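PDB 4PXE: ureidoglycolate hydrolase from Arabidopsis thaliana, which hydrolyses (S)-ureidoglycolate to glyoxylate, ammonium and carbon dioxide in purine breakdown, as a manganese-dependent homodimeric amidohydrolase of the peptidase M20 family. Local coordinates for residues F142-S145 with C146-S149; E160-K163 with T164-D168; P213-D217 with E218-I222; A261-A264 with L265-E268. All blocks are in the same frame, centred on the assembly; numbering follows the deposited sequence.

Contact 1: residues F142-S145 with C146-S149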
loop_
_atom_site.group_PDB
_atom_site.type_symbol
_atom_site.label_atom_id
_atom_site.label_comp_id
_atom_site.label_asym_id
_atom_site.label_seq_id
_atom_site.Cartn_x
_atom_site.Cartn_y
_atom_site.Cartn_z
ATOM N N PHE A 142 5.602 -2.127 -14.530
ATOM C CA PHE A 142 5.947 -3.547 -14.609
ATOM C C PHE A 142 7.232 -3.919 -13.871
ATOM O O PHE A 142 7.641 -5.079 -13.895
ATOM C CB PHE A 142 6.020 -4.002 -16.075
ATOM C CG PHE A 142 4.740 -3.790 -16.836
ATOM C CD1 PHE A 142 3.634 -4.585 -16.576
ATOM C CD2 PHE A 142 4.642 -2.798 -17.805
ATOM C CE1 PHE A 142 2.457 -4.401 -17.253
ATOM C CE2 PHE A 142 3.460 -2.603 -18.494
ATOM C CZ PHE A 142 2.360 -3.412 -18.219
ATOM N N GLY A 143 7.870 -2.952 -13.212
ATOM C CA GLY A 143 9.121 -3.218 -12.517
ATOM C C GLY A 143 10.321 -3.246 -13.451
ATOM O O GLY A 143 11.443 -3.559 -13.040
ATOM N N ILE A 144 10.073 -2.917 -14.712
ATOM C CA ILE A 144 11.091 -2.966 -15.760
ATOM C C ILE A 144 11.467 -1.545 -16.184
ATOM O O ILE A 144 10.629 -0.818 -16.723
ATOM C CB ILE A 144 10.563 -3.732 -16.994
ATOM C CG1 ILE A 144 10.172 -5.164 -16.607
ATOM C CG2 ILE A 144 11.602 -3.737 -18.115
ATOM C CD1 ILE A 144 9.217 -5.810 -17.596
ATOM N N SER A 145 12.713 -1.148 -15.925
ATOM C CA SER A 145 13.190 0.162 -16.373
ATOM C C SER A 145 13.574 0.067 -17.843
ATOM O O SER A 145 13.829 -1.028 -18.355
ATOM C CB SER A 145 14.406 0.589 -15.554
ATOM O OG SER A 145 15.488 -0.307 -15.771
ATOM N N CYS A 146 13.608 1.207 -18.520
ATOM C CA CYS A 146 14.078 1.265 -19.904
ATOM C C CYS A 146 13.445 0.202 -20.783
ATOM O O CYS A 146 14.137 -0.446 -21.575
ATOM C CB CYS A 146 15.603 1.132 -19.952
ATOM S SG CYS A 146 16.478 2.481 -19.100
ATOM N N LEU A 147 12.136 0.024 -20.646
ATOM C CA LEU A 147 11.465 -1.067 -21.356
ATOM C C LEU A 147 11.672 -0.936 -22.868
ATOM O O LEU A 147 12.023 -1.906 -23.545
ATOM C CB LEU A 147 9.981 -1.104 -20.992
ATOM C CG LEU A 147 9.184 -2.321 -21.476
ATOM C CD1 LEU A 147 8.069 -2.654 -20.487
ATOM C CD2 LEU A 147 8.613 -2.078 -22.869
ATOM N N GLY A 148 11.482 0.271 -23.385
ATOM C CA GLY A 148 11.641 0.524 -24.804
ATOM C C GLY A 148 13.057 0.323 -25.302
ATOM O O GLY A 148 13.269 -0.355 -26.310
ATOM N N SER A 149 14.032 0.914 -24.617
ATOM C CA SER A 149 15.409 0.867 -25.090
ATOM C C SER A 149 16.075 -0.495 -24.863
ATOM O O SER A 149 16.964 -0.880 -25.629
ATOM C CB SER A 149 16.247 2.018 -24.514
ATOM O OG SER A 149 16.218 2.010 -23.093
HETATM O O HOH W 1 10.411 1.293 -18.587
#
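Phe142 meets Leu147 at the ring atom CD2, 4.4 Å from Leu147 CD1, a loose apolar touch with the methyl placed obliquely to the ring. After the turn at Gly143 comes Ile144, where the branch methyl does the work: CG2 packs 4.2 Å from Leu147 CB. The carbonyl of the same residue turns to a water, which donates to Ile144 O at 2.8 Å and accepts from Leu147 N at 3.0 Å, so that one water joins the loop to the first turn of the helix. Ser145 O instead accepts a hydrogen bond from Arg150 NE, and the Ser145 side chain abuts Tyr377, a substrate-binding residue. Next comes Cys146, the N-cap residue of helix 147-152, with phi and psi both positive (49° and 44°); its backbone is hydrogen-bonded to that of Glu137, and its side chain and the bound glyoxylate have their nearest atoms about 6 Å apart. The arrangement is a water-bridged helix start next to the substrate-binding residues Glu137 and Tyr377, with a manganese ion of this M20-family hydrolase about 8 Å from the nearest atom of the Cys146 side chain.

Contact 2: residues E160-K163 with T164-D168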
loop_
_atom_site.group_PDB
_atom_site.type_symbol
_atom_site.label_atom_id
_atom_site.label_comp_id
_atom_site.label_asym_id
_atom_site.label_seq_id
_atom_site.Cartn_x
_atom_site.Cartn_y
_atom_site.Cartn_z
ATOM N N GLU A 160 10.644 -12.132 -24.520
ATOM C CA GLU A 160 9.983 -13.365 -24.099
ATOM C C GLU A 160 9.125 -13.150 -22.857
ATOM O O GLU A 160 7.961 -13.550 -22.818
ATOM C CB GLU A 160 11.014 -14.467 -23.837
ATOM C CG GLU A 160 11.130 -15.486 -24.963
ATOM C CD GLU A 160 9.866 -16.313 -25.141
ATOM O OE1 GLU A 160 9.487 -17.038 -24.192
ATOM O OE2 GLU A 160 9.251 -16.239 -26.230
ATOM N N ALA A 161 9.708 -12.515 -21.845
ATOM C CA ALA A 161 9.000 -12.240 -20.599
ATOM C C ALA A 161 7.742 -11.398 -20.835
ATOM O O ALA A 161 6.674 -11.688 -20.297
ATOM C CB ALA A 161 9.932 -11.555 -19.608
ATOM N N LEU A 162 7.866 -10.353 -21.653
ATOM C CA LEU A 162 6.738 -9.471 -21.916
ATOM C C LEU A 162 5.517 -10.198 -22.476
ATOM O O LEU A 162 4.379 -9.818 -22.199
ATOM C CB LEU A 162 7.157 -8.333 -22.853
ATOM C CG LEU A 162 8.103 -7.311 -22.218
ATOM C CD1 LEU A 162 8.546 -6.311 -23.262
ATOM C CD2 LEU A 162 7.424 -6.604 -21.065
ATOM N N LYS A 163 5.759 -11.242 -23.259
ATOM C CA LYS A 163 4.677 -11.939 -23.940
ATOM C C LYS A 163 4.179 -13.142 -23.150
ATOM O O LYS A 163 3.121 -13.687 -23.457
ATOM C CB LYS A 163 5.132 -12.383 -25.330
ATOM C CG LYS A 163 5.563 -11.236 -26.227
ATOM C CD LYS A 163 4.388 -10.601 -26.950
ATOM C CE LYS A 163 3.859 -11.513 -28.040
ATOM N NZ LYS A 163 2.999 -10.781 -29.024
ATOM N N THR A 164 4.933 -13.552 -22.133
ATOM C CA THR A 164 4.588 -14.776 -21.409
ATOM C C THR A 164 4.236 -14.610 -19.924
ATOM O O THR A 164 3.331 -15.284 -19.425
ATOM C CB THR A 164 5.681 -15.866 -21.565
ATOM O OG1 THR A 164 6.899 -15.435 -20.949
ATOM C CG2 THR A 164 5.931 -16.173 -23.041
ATOM N N THR A 165 4.937 -13.732 -19.207
ATOM C CA THR A 165 4.754 -13.666 -17.755
ATOM C C THR A 165 4.516 -12.280 -17.166
ATOM O O THR A 165 4.005 -12.168 -16.057
ATOM C CB THR A 165 5.962 -14.264 -16.998
ATOM O OG1 THR A 165 7.143 -13.512 -17.305
ATOM C CG2 THR A 165 6.174 -15.725 -17.378
ATOM N N VAL A 166 4.906 -11.229 -17.880
ATOM C CA VAL A 166 4.901 -9.906 -17.258
ATOM C C VAL A 166 3.501 -9.346 -17.028
ATOM O O VAL A 166 2.692 -9.267 -17.952
ATOM C CB VAL A 166 5.750 -8.905 -18.057
ATOM C CG1 VAL A 166 5.555 -7.489 -17.510
ATOM C CG2 VAL A 166 7.206 -9.310 -18.008
ATOM N N VAL A 167 3.234 -8.965 -15.781
ATOM C CA VAL A 167 1.981 -8.317 -15.384
ATOM C C VAL A 167 2.297 -7.148 -14.448
ATOM O O VAL A 167 3.381 -7.091 -13.862
ATOM C CB VAL A 167 1.033 -9.286 -14.625
ATOM C CG1 VAL A 167 0.594 -10.448 -15.519
ATOM C CG2 VAL A 167 1.698 -9.803 -13.345
ATOM N N ASP A 168 1.352 -6.226 -14.290
ATOM C CA ASP A 168 1.546 -5.129 -13.344
ATOM C C ASP A 168 1.010 -5.463 -11.956
ATOM O O ASP A 168 0.615 -6.601 -11.698
ATOM C CB ASP A 168 1.000 -3.785 -13.883
ATOM C CG ASP A 168 -0.513 -3.746 -14.016
ATOM O OD1 ASP A 168 -1.008 -2.858 -14.744
ATOM O OD2 ASP A 168 -1.220 -4.565 -13.387
HETATM O O HOH W 2 1.848 -9.887 -21.285
#
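Ala161 O gathers three backbone N-H groups as helix 156-164 ends and the chain turns away at Thr165, where the backbone breaks from the helix. Thr165 N gives the straightest bond, 2.9 Å to Ala161 O at 169° and in the carbonyl plane; Val166 N reaches the same oxygen at 3.0 Å from a tilted position, while Thr164 N comes from well above the plane. The preceding carbonyl is shared too: Lys163 N and Thr164 OG1 approach Glu160 O from opposite faces. Thr164 OG1 donates to Glu160 O at 2.9 Å, because a chi1 of 65° turns the hydroxyl back over the last turn of its own helix. Its methyl, CG2, meets the Glu160 carboxylate at OE1, 3.8 Å away, after the glutamate chain bends at chi2. On the apolar side Val166 turns its side chain back onto the last turn. Its CG2 lies 3.9 Å from Ala161 CB and 4.1 Å from Leu162 CD2, the leucine and valine side chains lying alongside each other. A water donates to Leu162 O at 2.7 Å and makes a long, weak bond to Val166 O. Lys163 points its amine elsewhere, to the carbonyl of Asp189. The valine side chain also meets Phe142 and Phe174, and Leu162 reaches Leu147 and Leu151; the turn thus packs its inner side against helices 147-152 and 174-180, while Glu160, Thr164 and Thr165 lie on the exposed surface.

Contact 3: residues P213-D217 with E218-I222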
loop_
_atom_site.group_PDB
_atom_site.type_symbol
_atom_site.label_atom_id
_atom_site.label_comp_id
_atom_site.label_asym_id
_atom_site.label_seq_id
_atom_site.Cartn_x
_atom_site.Cartn_y
_atom_site.Cartn_z
ATOM N N PRO A 213 23.471 18.411 -8.099
ATOM C CA PRO A 213 23.687 19.840 -7.865
ATOM C C PRO A 213 25.017 20.351 -8.418
ATOM O O PRO A 213 25.310 21.523 -8.211
ATOM C CB PRO A 213 23.723 19.913 -6.341
ATOM C CG PRO A 213 24.426 18.634 -5.969
ATOM C CD PRO A 213 23.922 17.592 -6.958
ATOM N N ILE A 214 25.792 19.511 -9.093
ATOM C CA ILE A 214 27.168 19.863 -9.442
ATOM C C ILE A 214 27.282 21.051 -10.397
ATOM O O ILE A 214 28.025 21.998 -10.121
ATOM C CB ILE A 214 27.944 18.650 -9.997
ATOM C CG1 ILE A 214 28.019 17.536 -8.949
ATOM C CG2 ILE A 214 29.338 19.083 -10.464
ATOM C CD1 ILE A 214 28.830 17.890 -7.731
ATOM N N LEU A 215 26.542 21.028 -11.500
ATOM C CA LEU A 215 26.636 22.123 -12.461
ATOM C C LEU A 215 26.172 23.420 -11.818
ATOM O O LEU A 215 26.808 24.464 -11.982
ATOM C CB LEU A 215 25.821 21.826 -13.722
ATOM C CG LEU A 215 26.298 20.655 -14.578
ATOM C CD1 LEU A 215 25.264 20.350 -15.644
ATOM C CD2 LEU A 215 27.662 20.945 -15.222
ATOM N N GLU A 216 25.076 23.360 -11.073
ATOM C CA GLU A 216 24.596 24.551 -10.396
ATOM C C GLU A 216 25.626 25.078 -9.392
ATOM O O GLU A 216 25.934 26.276 -9.378
ATOM C CB GLU A 216 23.265 24.259 -9.703
ATOM C CG GLU A 216 22.684 25.469 -9.005
ATOM C CD GLU A 216 21.329 25.200 -8.422
ATOM O OE1 GLU A 216 21.256 24.517 -7.387
ATOM O OE2 GLU A 216 20.348 25.691 -9.021
ATOM N N ASP A 217 26.177 24.192 -8.560
ATOM C CA ASP A 217 27.107 24.618 -7.513
ATOM C C ASP A 217 28.374 25.224 -8.106
ATOM O O ASP A 217 28.940 26.158 -7.538
ATOM C CB ASP A 217 27.511 23.446 -6.611
ATOM C CG ASP A 217 26.381 22.953 -5.732
ATOM O OD1 ASP A 217 25.391 23.686 -5.534
ATOM O OD2 ASP A 217 26.516 21.819 -5.216
ATOM N N GLU A 218 28.821 24.690 -9.239
ATOM C CA GLU A 218 30.080 25.134 -9.843
ATOM C C GLU A 218 29.897 26.291 -10.825
ATOM O O GLU A 218 30.870 26.817 -11.367
ATOM C CB GLU A 218 30.812 23.950 -10.481
ATOM C CG GLU A 218 31.186 22.944 -9.404
ATOM C CD GLU A 218 31.958 21.738 -9.883
ATOM O OE1 GLU A 218 32.364 21.686 -11.058
ATOM O OE2 GLU A 218 32.154 20.829 -9.041
ATOM N N GLY A 219 28.648 26.690 -11.054
ATOM C CA GLY A 219 28.343 27.779 -11.972
ATOM C C GLY A 219 28.549 27.451 -13.437
ATOM O O GLY A 219 28.862 28.336 -14.240
ATOM N N LEU A 220 28.340 26.193 -13.799
ATOM C CA LEU A 220 28.621 25.729 -15.157
ATOM C C LEU A 220 27.343 25.485 -15.943
ATOM O O LEU A 220 26.298 25.186 -15.364
ATOM C CB LEU A 220 29.448 24.438 -15.127
ATOM C CG LEU A 220 30.789 24.522 -14.403
ATOM C CD1 LEU A 220 31.388 23.125 -14.238
ATOM C CD2 LEU A 220 31.740 25.430 -15.182
ATOM N N ASP A 221 27.432 25.594 -17.268
ATOM C CA ASP A 221 26.252 25.489 -18.125
ATOM C C ASP A 221 25.899 24.079 -18.566
ATOM O O ASP A 221 24.720 23.758 -18.739
ATOM C CB ASP A 221 26.450 26.327 -19.397
ATOM C CG ASP A 221 26.679 27.796 -19.104
ATOM O OD1 ASP A 221 25.932 28.365 -18.286
ATOM O OD2 ASP A 221 27.615 28.374 -19.697
ATOM N N ILE A 222 26.919 23.258 -18.798
ATOM C CA ILE A 222 26.741 21.990 -19.496
ATOM C C ILE A 222 27.595 20.894 -18.886
ATOM O O ILE A 222 28.771 21.098 -18.604
ATOM C CB ILE A 222 27.156 22.132 -20.991
ATOM C CG1 ILE A 222 26.240 23.112 -21.727
ATOM C CG2 ILE A 222 27.172 20.778 -21.694
ATOM C CD1 ILE A 222 24.806 22.625 -21.901
#
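A Schellman motif closes the short helix 214-218, and its wrapped end brings Leu220 back against Leu215. Leu220 N donates to Leu215 O at 2.9 Å, nearly straight at 164°. Gly219, with a positive phi of 71°, makes the turn and gives its own N-H to Glu216 O at 3.2 Å, from well above the carbonyl plane. One residue earlier, Glu218 N makes a regular i to i+4 bond, 2.9 Å to Ile214 O. The apolar contact is made by one branch of Leu215, CD2, which packs 3.9 Å from Leu220 CB. The same methyl also lies against the first carbonyl of strand 222-239, 3.6 Å from Ile222 O. Glu218 runs alongside Ile214, one helical turn on. A chi1 of -61° for the isoleucine CG1 leaves the CG2 branch anti to the backbone N, where it touches Glu218 OE2 at 3.6 Å, and the extended glutamate carries its carboxylate on to a salt bridge with Lys370. At the other end of the helix, the carboxylate of the substrate-binding Glu210 accepts from the N of both Ile214 and Leu215. The whole is a glycine-terminated helix leading into a strand, its first turn held by a residue of the active site.

Contact 4: residues A261-A264 with L265-E268; sequences AELA and LAVE
Leu265 N bonds to Ala261 O at 3.1 Å, the first of four i to i+4 backbone bonds in this part of helix 256-272. Ala266 N bonds to Glu262 O at 2.9 Å and Val267 N to Leu263 O at 2.9 Å. Glu268 N to Ala264 O is longer, 3.4 Å, and weak.

Apolar contacts between the two segments are slight, since side chains of a helix fan outward: Leu263 CD1 stands 4.4 Å from Ala266 CB. Other methyl groups lie against backbone carbonyls. Leu265, whose CG is anti to its carbonyl carbon (chi1 -71°), lies back along the preceding turn and sets CD1 3.6 Å from Ala261 O. Val267 does likewise with one methyl, CG2 being 3.4 Å from Leu263 O. The two halves of the helix surface then part: Leu263 packs on Val236 and Phe238 of strand 222-239 and on Ile328; Ala266 and Val267 meet helix 311-332, whereas Ala261 and Leu265 face their own counterparts, Ala261 and Leu265, in the second subunit.

Charged groups flank the apolar strip. Glu262 OE1 forms a salt bridge with Arg332 of its own chain, and Glu268 OE2 forms one with Arg332 of the second subunit. Small and branched apolar residues at the meeting face are consistent with a close helix pairing, and the Glu268 bridge adds a charged tie between subunits, while Glu262 holds Arg332 of its own chain, in keeping with the role of residues 230-345 in dimerization.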
loop_
_atom_site.group_PDB
_atom_site.type_symbol
_atom_site.label_atom_id
_atom_site.label_comp_id
_atom_site.label_asym_id
_atom_site.label_seq_id
_atom_site.Cartn_x
_atom_site.Cartn_y
_atom_site.Cartn_z
ATOM N N ALA A 261 11.243 -4.851 7.707
ATOM C CA ALA A 261 11.893 -3.713 8.363
ATOM C C ALA A 261 13.382 -3.985 8.560
ATOM O O ALA A 261 14.234 -3.118 8.291
ATOM C CB ALA A 261 11.222 -3.417 9.695
ATOM N N GLU A 262 13.698 -5.195 9.002
ATOM C CA GLU A 262 15.086 -5.583 9.207
ATOM C C GLU A 262 15.854 -5.619 7.901
ATOM O O GLU A 262 17.026 -5.213 7.859
ATOM C CB GLU A 262 15.172 -6.930 9.935
ATOM C CG GLU A 262 14.711 -6.804 11.367
ATOM C CD GLU A 262 14.570 -8.124 12.101
ATOM O OE1 GLU A 262 14.203 -9.136 11.469
ATOM O OE2 GLU A 262 14.810 -8.130 13.325
ATOM N N LEU A 263 15.216 -6.083 6.828
ATOM C CA LEU A 263 15.905 -6.127 5.539
ATOM C C LEU A 263 16.173 -4.723 5.019
ATOM O O LEU A 263 17.252 -4.466 4.490
ATOM C CB LEU A 263 15.160 -6.971 4.498
ATOM C CG LEU A 263 15.920 -7.198 3.182
ATOM C CD1 LEU A 263 17.299 -7.855 3.403
ATOM C CD2 LEU A 263 15.095 -7.997 2.195
ATOM N N ALA A 264 15.220 -3.812 5.183
ATOM C CA ALA A 264 15.431 -2.437 4.711
ATOM C C ALA A 264 16.620 -1.810 5.420
ATOM O O ALA A 264 17.420 -1.105 4.790
ATOM C CB ALA A 264 14.177 -1.601 4.930
ATOM N N LEU A 265 16.744 -2.050 6.723
ATOM C CA LEU A 265 17.869 -1.523 7.486
ATOM C C LEU A 265 19.178 -2.214 7.084
ATOM O O LEU A 265 20.247 -1.584 7.088
ATOM C CB LEU A 265 17.604 -1.631 8.993
ATOM C CG LEU A 265 16.522 -0.639 9.436
ATOM C CD1 LEU A 265 15.853 -1.062 10.742
ATOM C CD2 LEU A 265 17.090 0.769 9.561
ATOM N N ALA A 266 19.103 -3.485 6.699
ATOM C CA ALA A 266 20.302 -4.183 6.218
ATOM C C ALA A 266 20.791 -3.624 4.886
ATOM O O ALA A 266 21.998 -3.533 4.654
ATOM C CB ALA A 266 20.073 -5.701 6.114
ATOM N N VAL A 267 19.860 -3.257 4.008
ATOM C CA VAL A 267 20.227 -2.628 2.739
ATOM C C VAL A 267 21.081 -1.393 3.011
ATOM O O VAL A 267 22.172 -1.256 2.452
ATOM C CB VAL A 267 18.984 -2.243 1.907
ATOM C CG1 VAL A 267 19.382 -1.356 0.735
ATOM C CG2 VAL A 267 18.258 -3.493 1.411
ATOM N N GLU A 268 20.604 -0.515 3.887
ATOM C CA GLU A 268 21.359 0.678 4.248
ATOM C C GLU A 268 22.742 0.330 4.793
ATOM O O GLU A 268 23.748 0.925 4.373
ATOM C CB GLU A 268 20.593 1.517 5.272
ATOM C CG GLU A 268 21.399 2.715 5.766
ATOM C CD GLU A 268 20.753 3.452 6.922
ATOM O OE1 GLU A 268 20.199 2.805 7.835
ATOM O OE2 GLU A 268 20.806 4.705 6.920
#

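In the fold
The four contacts follow one another along the chain without overlap. Contacts 1 and 2 are neighbours, their centres 12 Å apart, at the start of helix 147-152 and the end of helix 156-164; they touch where Phe142 CD1 meets Val166 CG1 at 3.6 Å and where Ile144 packs on Leu162. Contact 3, the end of helix 214-218 before strand 222-239, lies about 41 Å from contact 2 between centres, across the chain's centre. Contact 4, on helix 256-272, stands about 26 Å from contact 1 and 34 Å from contact 3, centre to centre. Contacts 1 and 3 adjoin substrate-binding residues, contact 2 packs against contact 1 away from the annotated sites, and contact 4 lies at the subunit interface.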